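Local atomic coordinates of intimin (Escherichia coli O127:H6 str. E2348/69, PDB entry 6TQD), a protein that acts as an attaching-and-effacing adhesin, its extracellular passenger of immunoglobulin-like domains probably holding the bacterium tightly against host cells. Residues W39-S42 with A43-Q47; V100-N103 with G104-V107; S54-S58 with A59-Q63. All coordinates share one frame; numbering follows the deposited sequence.

Contact 1 (W39-S42 with A43-Q47)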
ATOM      1  N   TRP A  39      11.935  22.009  -1.039  1.00  6.88           N
ATOM      2  CA  TRP A  39      11.414  20.754  -0.516  1.00  6.69           C
ATOM      3  C   TRP A  39      12.348  20.122   0.507  1.00  9.74           C
ATOM      4  O   TRP A  39      13.571  20.173   0.361  1.00  9.94           O
ATOM      5  CB  TRP A  39      11.251  19.710  -1.636  1.00  7.99           C
ATOM      6  CG  TRP A  39      10.197  20.005  -2.610  1.00  6.81           C
ATOM      7  CD1 TRP A  39      10.337  20.721  -3.759  1.00  8.48           C
ATOM      8  CD2 TRP A  39       8.827  19.597  -2.552  1.00  5.13           C
ATOM      9  NE1 TRP A  39       9.140  20.785  -4.428  1.00  9.57           N
ATOM     10  CE2 TRP A  39       8.194  20.099  -3.714  1.00  6.91           C
ATOM     11  CE3 TRP A  39       8.082  18.834  -1.646  1.00  5.80           C
ATOM     12  CZ2 TRP A  39       6.856  19.875  -3.984  1.00  8.33           C
ATOM     13  CZ3 TRP A  39       6.731  18.614  -1.917  1.00  6.93           C
ATOM     14  CH2 TRP A  39       6.141  19.137  -3.068  1.00  8.81           C
ATOM     15  N   ASP A  40      11.762  19.509   1.520  1.00  8.92           N
ATOM     16  CA  ASP A  40      12.424  18.523   2.381  1.00 10.40           C
ATOM     17  C   ASP A  40      11.825  17.169   2.016  1.00 10.38           C
ATOM     18  O   ASP A  40      10.691  16.865   2.394  1.00  9.35           O
ATOM     19  CB  ASP A  40      12.233  18.827   3.861  1.00 12.00           C
ATOM     20  CG  ASP A  40      12.797  17.725   4.774  1.00 16.98           C
ATOM     21  OD1 ASP A  40      13.214  16.660   4.276  1.00 16.04           O
ATOM     22  OD2 ASP A  40      12.826  17.926   6.011  1.00 19.77           O
ATOM     23  N   ASP A  41      12.543  16.402   1.204  1.00  9.36           N
ATOM     24  CA  ASP A  41      12.120  15.068   0.795  1.00 10.22           C
ATOM     25  C   ASP A  41      12.978  13.977   1.435  1.00 11.23           C
ATOM     26  O   ASP A  41      13.085  12.873   0.894  1.00 10.99           O
ATOM     27  CB  ASP A  41      12.092  14.940  -0.724  1.00  9.96           C
ATOM     28  CG  ASP A  41      13.450  15.084  -1.355  1.00 10.89           C
ATOM     29  OD1 ASP A  41      14.441  15.284  -0.617  1.00 13.87           O
ATOM     30  OD2 ASP A  41      13.544  15.010  -2.609  1.00 13.70           O
ATOM     31  N   SER A  42      13.582  14.269   2.589  0.56 11.12           N
ATOM     32  CA  SER A  42      14.520  13.325   3.194  0.56 11.54           C
ATOM     33  C   SER A  42      13.867  11.983   3.504  0.56 10.65           C
ATOM     34  O   SER A  42      14.543  10.949   3.475  0.56 11.11           O
ATOM     35  CB  SER A  42      15.120  13.927   4.461  0.56 13.41           C
ATOM     36  OG  SER A  42      14.108  14.203   5.406  0.56 14.19           O
ATOM     37  N   ALA A  43      12.564  11.973   3.809  1.00  9.56           N
ATOM     38  CA  ALA A  43      11.883  10.700   4.050  1.00 11.36           C
ATOM     39  C   ALA A  43      11.915   9.809   2.811  1.00 10.71           C
ATOM     40  O   ALA A  43      12.176   8.605   2.912  1.00 12.03           O
ATOM     41  CB  ALA A  43      10.446  10.950   4.498  1.00 11.96           C
ATOM     42  N   LEU A  44      11.648  10.377   1.630  1.00  9.15           N
ATOM     43  CA  LEU A  44      11.735   9.591   0.410  1.00  9.99           C
ATOM     44  C   LEU A  44      13.160   9.144   0.131  1.00  9.71           C
ATOM     45  O   LEU A  44      13.383   8.020  -0.331  1.00 11.69           O
ATOM     46  CB  LEU A  44      11.250  10.388  -0.806  1.00 11.21           C
ATOM     47  CG  LEU A  44       9.768  10.627  -0.991  1.00 13.31           C
ATOM     48  CD1 LEU A  44       9.569  11.619  -2.134  1.00 12.65           C
ATOM     49  CD2 LEU A  44       9.037   9.324  -1.262  1.00 11.56           C
ATOM     50  N   ARG A  45      14.133  10.017   0.379  1.00  8.35           N
ATOM     51  CA  ARG A  45      15.517   9.681   0.061  1.00  9.54           C
ATOM     52  C   ARG A  45      16.036   8.542   0.925  1.00 11.66           C
ATOM     53  O   ARG A  45      16.941   7.823   0.500  1.00 11.94           O
ATOM     54  CB  ARG A  45      16.410  10.912   0.164  1.00 13.55           C
ATOM     55  CG  ARG A  45      16.022  11.959  -0.843  1.00 16.05           C
ATOM     56  CD  ARG A  45      17.051  13.052  -1.013  1.00 17.16           C
ATOM     57  NE  ARG A  45      16.503  14.060  -1.918  1.00 14.55           N
ATOM     58  CZ  ARG A  45      16.837  14.212  -3.199  1.00 13.94           C
ATOM     59  NH1 ARG A  45      17.777  13.460  -3.762  1.00 15.85           N
ATOM     60  NH2 ARG A  45      16.239  15.156  -3.912  1.00 13.72           N
ATOM     61  N   SER A  46      15.487   8.374   2.128  0.57 11.23           N
ATOM     62  CA  SER A  46      15.885   7.254   2.974  0.57 13.27           C
ATOM     63  C   SER A  46      15.720   5.933   2.244  0.57 12.90           C
ATOM     64  O   SER A  46      16.445   4.967   2.525  0.57 13.22           O
ATOM     65  CB  SER A  46      15.042   7.244   4.251  0.57 14.96           C
ATOM     66  OG  SER A  46      13.730   6.776   3.983  0.57 17.63           O
ATOM     67  N   GLN A  47      14.775   5.865   1.307  1.00 12.04           N
ATOM     68  CA  GLN A  47      14.503   4.645   0.556  1.00 12.35           C
ATOM     69  C   GLN A  47      14.758   4.795  -0.940  1.00 14.04           C
ATOM     70  O   GLN A  47      14.320   3.951  -1.726  1.00 16.11           O
ATOM     71  CB  GLN A  47      13.080   4.153   0.845  1.00 11.69           C
ATOM     72  CG  GLN A  47      12.922   3.518   2.211  1.00 13.56           C
ATOM     73  CD  GLN A  47      13.765   2.267   2.326  1.00 13.21           C
ATOM     74  OE1 GLN A  47      14.043   1.606   1.325  1.00 13.39           O
ATOM     75  NE2 GLN A  47      14.202   1.954   3.539  1.00 15.87           N
TER
HETATM   76  O   HOH W   1      10.842  14.273   4.208  1.00 14.70           O
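With chi1 at 64°, the carboxylate of D41 stands between its own backbone N and carbonyl carbon, while R45 sets CG anti to the carbonyl carbon and runs extended from there to NE; these choices send both charged groups to one side of the single-turn helix 42-45. The two planes are turned 58° against each other, and the resulting salt bridge is uneven. NE of R45 reaches OD1 of D41 at 2.7 Å, with the oxygen at the guanidinium edge and almost in its plane, although the donor meets the syn side of OD1 from 31° outside the carboxylate plane. The second limb, NH2 of R45 to OD2 of D41 at 3.0 Å, is bent and weak. OD2 has another donor in the backbone N of I51, so a neighbouring strand also grips the carboxylate. Along the way, CG of R45 passes 3.5 Å from O of D41, the same oxygen that accepts the backbone N of R45 at 3.1 Å. The helical bonding continues from N of S46 to O of S42, also 3.1 Å.

At the entry to the turn, OD1 of D40 takes the backbone N of S42 at 2.9 Å, nearly along its C-O axis, which makes an Asx turn. A water accepts from N of A43 at 2.9 Å. On another flank L44 turns into the sandwich, touching I51, Y77 and I98.

Thus D41 occupies the N-cap position without capping by its side chain: its buried carboxylate is spent on R45 and I51 instead. Those partners, with the amino end of the helix close by, would be expected to favour the ionised acid, and the bond from I51 ties the turn to strand 50-53.

Contact 2 (V100-N103 with G104-V107)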
ATOM      1  N   VAL A 100       3.280   4.334  -0.984  1.00  8.07           N
ATOM      2  CA  VAL A 100       3.814   3.477  -2.032  1.00  7.28           C
ATOM      3  C   VAL A 100       3.110   2.132  -1.931  1.00 11.55           C
ATOM      4  O   VAL A 100       3.110   1.495  -0.865  1.00 11.74           O
ATOM      5  CB  VAL A 100       5.336   3.310  -1.885  1.00  8.63           C
ATOM      6  CG1 VAL A 100       5.869   2.329  -2.910  1.00 10.24           C
ATOM      7  CG2 VAL A 100       6.013   4.652  -2.036  1.00 10.88           C
ATOM      8  N   LEU A 101       2.513   1.710  -3.034  1.00  9.59           N
ATOM      9  CA  LEU A 101       1.916   0.392  -3.176  1.00  8.91           C
ATOM     10  C   LEU A 101       2.839  -0.505  -3.988  1.00 12.51           C
ATOM     11  O   LEU A 101       3.647  -0.042  -4.792  1.00 14.32           O
ATOM     12  CB  LEU A 101       0.557   0.493  -3.860  1.00 11.21           C
ATOM     13  CG  LEU A 101      -0.574   1.178  -3.084  1.00 15.14           C
ATOM     14  CD1 LEU A 101      -0.428   2.694  -3.079  1.00 15.91           C
ATOM     15  CD2 LEU A 101      -1.922   0.787  -3.655  1.00 15.92           C
ATOM     16  N   SER A 102       2.721  -1.808  -3.760  1.00 12.02           N
ATOM     17  CA  SER A 102       3.557  -2.755  -4.482  1.00 13.90           C
ATOM     18  C   SER A 102       3.017  -2.978  -5.893  1.00 14.84           C
ATOM     19  O   SER A 102       1.869  -2.653  -6.207  1.00 15.44           O
ATOM     20  CB  SER A 102       3.612  -4.071  -3.708  1.00 15.79           C
ATOM     21  OG  SER A 102       2.416  -4.800  -3.912  1.00 18.52           O
ATOM     22  N   ASN A 103       3.873  -3.547  -6.747  1.00 16.93           N
ATOM     23  CA  ASN A 103       3.502  -3.785  -8.137  1.00 20.20           C
ATOM     24  C   ASN A 103       2.164  -4.510  -8.264  1.00 23.05           C
ATOM     25  O   ASN A 103       1.391  -4.246  -9.192  1.00 25.99           O
ATOM     26  CB  ASN A 103       4.594  -4.608  -8.830  1.00 24.03           C
ATOM     27  CG  ASN A 103       5.797  -3.783  -9.203  1.00 32.20           C
ATOM     28  OD1 ASN A 103       5.665  -2.651  -9.668  1.00 33.86           O
ATOM     29  ND2 ASN A 103       6.982  -4.347  -9.012  1.00 37.93           N
ATOM     30  N   GLY A 104       1.876  -5.421  -7.350  1.00 24.34           N
ATOM     31  CA  GLY A 104       0.653  -6.193  -7.451  1.00 28.37           C
ATOM     32  C   GLY A 104      -0.594  -5.559  -6.879  1.00 30.64           C
ATOM     33  O   GLY A 104      -1.649  -6.199  -6.879  1.00 39.04           O
ATOM     34  N   GLN A 105      -0.531  -4.314  -6.418  1.00 20.52           N
ATOM     35  CA  GLN A 105      -1.657  -3.663  -5.767  1.00 15.12           C
ATOM     36  C   GLN A 105      -2.189  -2.535  -6.638  1.00 15.44           C
ATOM     37  O   GLN A 105      -1.514  -2.055  -7.552  1.00 21.75           O
ATOM     38  CB  GLN A 105      -1.221  -3.144  -4.385  1.00 16.46           C
ATOM     39  CG  GLN A 105      -0.840  -4.279  -3.406  1.00 17.35           C
ATOM     40  CD  GLN A 105       0.002  -3.839  -2.219  1.00 17.52           C
ATOM     41  OE1 GLN A 105       0.392  -2.675  -2.094  1.00 12.48           O
ATOM     42  NE2 GLN A 105       0.290  -4.783  -1.326  1.00 19.61           N
ATOM     43  N   VAL A 106      -3.406  -2.093  -6.326  1.00 12.25           N
ATOM     44  CA  VAL A 106      -4.141  -1.137  -7.151  1.00 11.29           C
ATOM     45  C   VAL A 106      -4.487   0.092  -6.326  1.00 10.88           C
ATOM     46  O   VAL A 106      -5.107  -0.015  -5.261  1.00 11.24           O
ATOM     47  CB  VAL A 106      -5.415  -1.775  -7.743  1.00 14.39           C
ATOM     48  CG1 VAL A 106      -6.194  -0.762  -8.560  1.00 15.03           C
ATOM     49  CG2 VAL A 106      -5.050  -2.997  -8.601  1.00 16.26           C
ATOM     50  N   VAL A 107      -4.097   1.271  -6.832  1.00 13.39           N
ATOM     51  CA  VAL A 107      -4.403   2.512  -6.147  1.00 11.36           C
ATOM     52  C   VAL A 107      -5.909   2.707  -6.021  1.00 11.21           C
ATOM     53  O   VAL A 107      -6.671   2.489  -6.973  1.00 13.68           O
ATOM     54  CB  VAL A 107      -3.750   3.701  -6.879  1.00 15.99           C
ATOM     55  CG1 VAL A 107      -4.241   5.010  -6.300  1.00 17.10           C
ATOM     56  CG2 VAL A 107      -2.235   3.593  -6.792  1.00 14.55           C
TER
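Q105 folds its amide back on S102, so that OE1 of Q105 accepts the backbone N of S102 at 3.0 Å. The bond is straight at its hydrogen, yet the donor stands well above the carbonyl plane rather than on a lone pair. The hydroxyl of S102 lies over the face of the same amide, OG 3.1 Å from CD of Q105, a packing contact without a hydrogen bond. Beside it L101 lends its flank, CB lying 3.6 Å from OE1 of Q105. The extended reach of Q105 beyond CG is what carries the amide back to the end of the strand.

Beneath this layer the backbone closes the loop: N of Q105 bonds to O of S102 at 2.9 Å. Further along, L101 CD2 meets V107 CG2 at 4.2 Å, a light apolar contact between the strand and the departing chain. Outside the turn, E18 receives the backbone N of N103, and V107 rests on N15 and N139.

This is a type I beta turn, S102 to Q105, with a glutamine side chain bonded back to its first residue. It ends strand 90-101 and starts the connection to strand 111-117, at the juncture between the two sandwich domains.

Contact 3 (S54-S58 with A59-Q63)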
ATOM      1  N   SER A  54       9.992  18.712 -12.649  1.00 17.90           N
ATOM      2  CA  SER A  54       9.576  17.905 -13.794  1.00 21.38           C
ATOM      3  C   SER A  54      10.343  18.240 -15.065  1.00 25.66           C
ATOM      4  O   SER A  54      10.216  17.508 -16.052  1.00 28.07           O
ATOM      5  CB  SER A  54       8.078  18.090 -14.050  1.00 26.81           C
ATOM      6  OG  SER A  54       7.314  17.763 -12.900  1.00 31.24           O
ATOM      7  N   GLY A  55      11.127  19.312 -15.066  1.00 25.89           N
ATOM      8  CA  GLY A  55      11.897  19.704 -16.227  1.00 30.93           C
ATOM      9  C   GLY A  55      11.221  20.714 -17.122  1.00 36.12           C
ATOM     10  O   GLY A  55      11.803  21.104 -18.145  1.00 40.37           O
ATOM     11  N   SER A  56      10.016  21.150 -16.777  1.00 34.33           N
ATOM     12  CA  SER A  56       9.328  22.182 -17.538  1.00 36.87           C
ATOM     13  C   SER A  56       9.925  23.533 -17.146  1.00 36.94           C
ATOM     14  O   SER A  56      10.898  23.612 -16.391  1.00 36.08           O
ATOM     15  CB  SER A  56       7.826  22.097 -17.290  1.00 37.05           C
ATOM     16  OG  SER A  56       7.491  22.597 -16.003  1.00 36.39           O
ATOM     17  N   GLN A  57       9.350  24.616 -17.655  1.00 38.57           N
ATOM     18  CA  GLN A  57       9.829  25.952 -17.332  1.00 40.87           C
ATOM     19  C   GLN A  57       9.106  26.568 -16.138  1.00 34.93           C
ATOM     20  O   GLN A  57       9.408  27.709 -15.775  1.00 35.34           O
ATOM     21  CB  GLN A  57       9.698  26.867 -18.556  1.00 50.02           C
ATOM     22  CG  GLN A  57      10.407  26.362 -19.806  1.00 57.82           C
ATOM     23  CD  GLN A  57       9.596  25.324 -20.559  1.00 63.55           C
ATOM     24  OE1 GLN A  57       8.567  24.851 -20.073  1.00 64.83           O
ATOM     25  NE2 GLN A  57      10.053  24.965 -21.755  1.00 66.13           N
ATOM     26  N   SER A  58       8.189  25.834 -15.507  1.00 30.43           N
ATOM     27  CA  SER A  58       7.368  26.363 -14.423  1.00 28.57           C
ATOM     28  C   SER A  58       8.033  26.124 -13.076  1.00 26.27           C
ATOM     29  O   SER A  58       8.448  25.000 -12.769  1.00 28.60           O
ATOM     30  CB  SER A  58       5.990  25.698 -14.433  1.00 29.86           C
ATOM     31  OG  SER A  58       5.324  25.904 -13.199  1.00 29.98           O
ATOM     32  N   ALA A  59       8.128  27.183 -12.274  1.00 23.21           N
ATOM     33  CA  ALA A  59       8.739  27.077 -10.955  1.00 21.23           C
ATOM     34  C   ALA A  59       7.931  26.237  -9.972  1.00 20.08           C
ATOM     35  O   ALA A  59       8.423  25.985  -8.866  1.00 19.70           O
ATOM     36  CB  ALA A  59       8.938  28.472 -10.356  1.00 22.61           C
ATOM     37  N   GLN A  60       6.716  25.804 -10.325  1.00 18.80           N
ATOM     38  CA  GLN A  60       5.922  25.000  -9.402  1.00 19.78           C
ATOM     39  C   GLN A  60       5.642  23.593  -9.915  1.00 18.45           C
ATOM     40  O   GLN A  60       4.752  22.915  -9.380  1.00 24.16           O
ATOM     41  CB  GLN A  60       4.586  25.668  -9.037  1.00 25.29           C
ATOM     42  CG  GLN A  60       3.605  25.816 -10.182  1.00 30.41           C
ATOM     43  CD  GLN A  60       2.197  26.120  -9.693  1.00 30.80           C
ATOM     44  OE1 GLN A  60       1.375  25.214  -9.544  1.00 33.01           O
ATOM     45  NE2 GLN A  60       1.919  27.382  -9.433  1.00 25.85           N
ATOM     46  N   ASP A  61       6.372  23.131 -10.931  0.56 16.39           N
ATOM     47  CA  ASP A  61       6.107  21.844 -11.575  0.56 17.63           C
ATOM     48  C   ASP A  61       7.080  20.808 -11.027  0.56 14.72           C
ATOM     49  O   ASP A  61       8.234  20.732 -11.461  0.56 15.18           O
ATOM     50  CB  ASP A  61       6.237  21.971 -13.090  0.56 22.73           C
ATOM     51  CG  ASP A  61       5.841  20.702 -13.820  0.56 26.47           C
ATOM     52  OD1 ASP A  61       5.262  19.800 -13.179  0.56 29.13           O
ATOM     53  OD2 ASP A  61       6.115  20.605 -15.035  0.56 32.11           O
ATOM     54  N   TYR A  62       6.600  19.991 -10.089  1.00  9.68           N
ATOM     55  CA  TYR A  62       7.410  18.985  -9.427  1.00 10.46           C
ATOM     56  C   TYR A  62       6.744  17.622  -9.529  1.00 10.53           C
ATOM     57  O   TYR A  62       5.541  17.506  -9.770  1.00 12.44           O
ATOM     58  CB  TYR A  62       7.613  19.347  -7.946  1.00 12.42           C
ATOM     59  CG  TYR A  62       8.628  20.441  -7.791  1.00  9.70           C
ATOM     60  CD1 TYR A  62       8.255  21.781  -7.862  1.00 11.59           C
ATOM     61  CD2 TYR A  62       9.958  20.143  -7.603  1.00  8.87           C
ATOM     62  CE1 TYR A  62       9.199  22.780  -7.747  1.00 12.90           C
ATOM     63  CE2 TYR A  62      10.894  21.118  -7.464  1.00 10.81           C
ATOM     64  CZ  TYR A  62      10.513  22.444  -7.558  1.00 12.01           C
ATOM     65  OH  TYR A  62      11.465  23.423  -7.421  1.00 12.96           O
ATOM     66  N   GLN A  63       7.554  16.595  -9.346  1.00  9.33           N
ATOM     67  CA  GLN A  63       7.080  15.219  -9.376  1.00  9.95           C
ATOM     68  C   GLN A  63       7.847  14.417  -8.341  1.00 10.66           C
ATOM     69  O   GLN A  63       8.979  14.749  -7.978  1.00 11.29           O
ATOM     70  CB  GLN A  63       7.286  14.590 -10.755  1.00 13.02           C
ATOM     71  CG  GLN A  63       8.735  14.481 -11.183  1.00 13.23           C
ATOM     72  CD  GLN A  63       8.888  14.271 -12.687  1.00 16.83           C
ATOM     73  OE1 GLN A  63       7.924  14.375 -13.447  1.00 20.35           O
ATOM     74  NE2 GLN A  63      10.100  13.943 -13.108  1.00 18.35           N
TER
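The backbone N of S54 points almost straight at O of D61, 2.9 Å away, tying the start of the loop to the residue that enters strand 62-65. S54 also turns its side chain toward D61: its hydroxyl lies 2.9 Å from OD1 of D61, with O of D61 and OE1 of Q63 farther off, and its one proton is not settled among these weak choices. Q63 has a firmer partner for its amide, since its NE2 bonds to Q52.

D61 was modelled in two conformations, so the bonds of its carboxylate hold for one of them. In that one CG is anti to the backbone N (chi1 -174°), which swings the acid into the loop. There S56 OG donates to OD2 of D61 at 2.6 Å, on the anti lone pair, facing away from the oxygen that S54 approaches. S56 OG also weakly accepts the backbone N of S58.

S58 serves the far end. Its OG takes the backbone N of Q60 at 3.2 Å, an ST turn, while its O accepts a weak bond from N of D61 at 3.3 Å, closing a type I beta turn from S58 to D61. H53 adds a second donor to that carbonyl oxygen through NE2 and takes the backbone N of G55 on ND1, so one imidazole bridges two points of 54-58.

Together these make a polar, serine-rich hairpin loop between the antiparallel strands 50-53 and 62-65, where hydroxyls, backbone groups and, in one conformer, a carboxylate hold the loop together at the surface end of a beta sandwich.

How the contacts relate
All three contacts are local turns at strand ends, but their chemistry follows their place. Contact 1 is partly buried, a salt bridge closing its helical turn while a leucine and the bond to I51 tie it to the sandwich; contacts 2 and 3 lie at the surface, the former relying on an amide and backbone bonds, the latter on hydroxyls around an acid. Contacts 1 and 2 both reach the sheet holding strands 34-40 and 90-101, with nearest atoms about 6 Å apart. Contact 3 belongs to the facing sheet, yet it touches contact 1 where W39 NE1 packs 3.3 Å from Y62 CD2. Contact 2 alone marks the passage to the next domain.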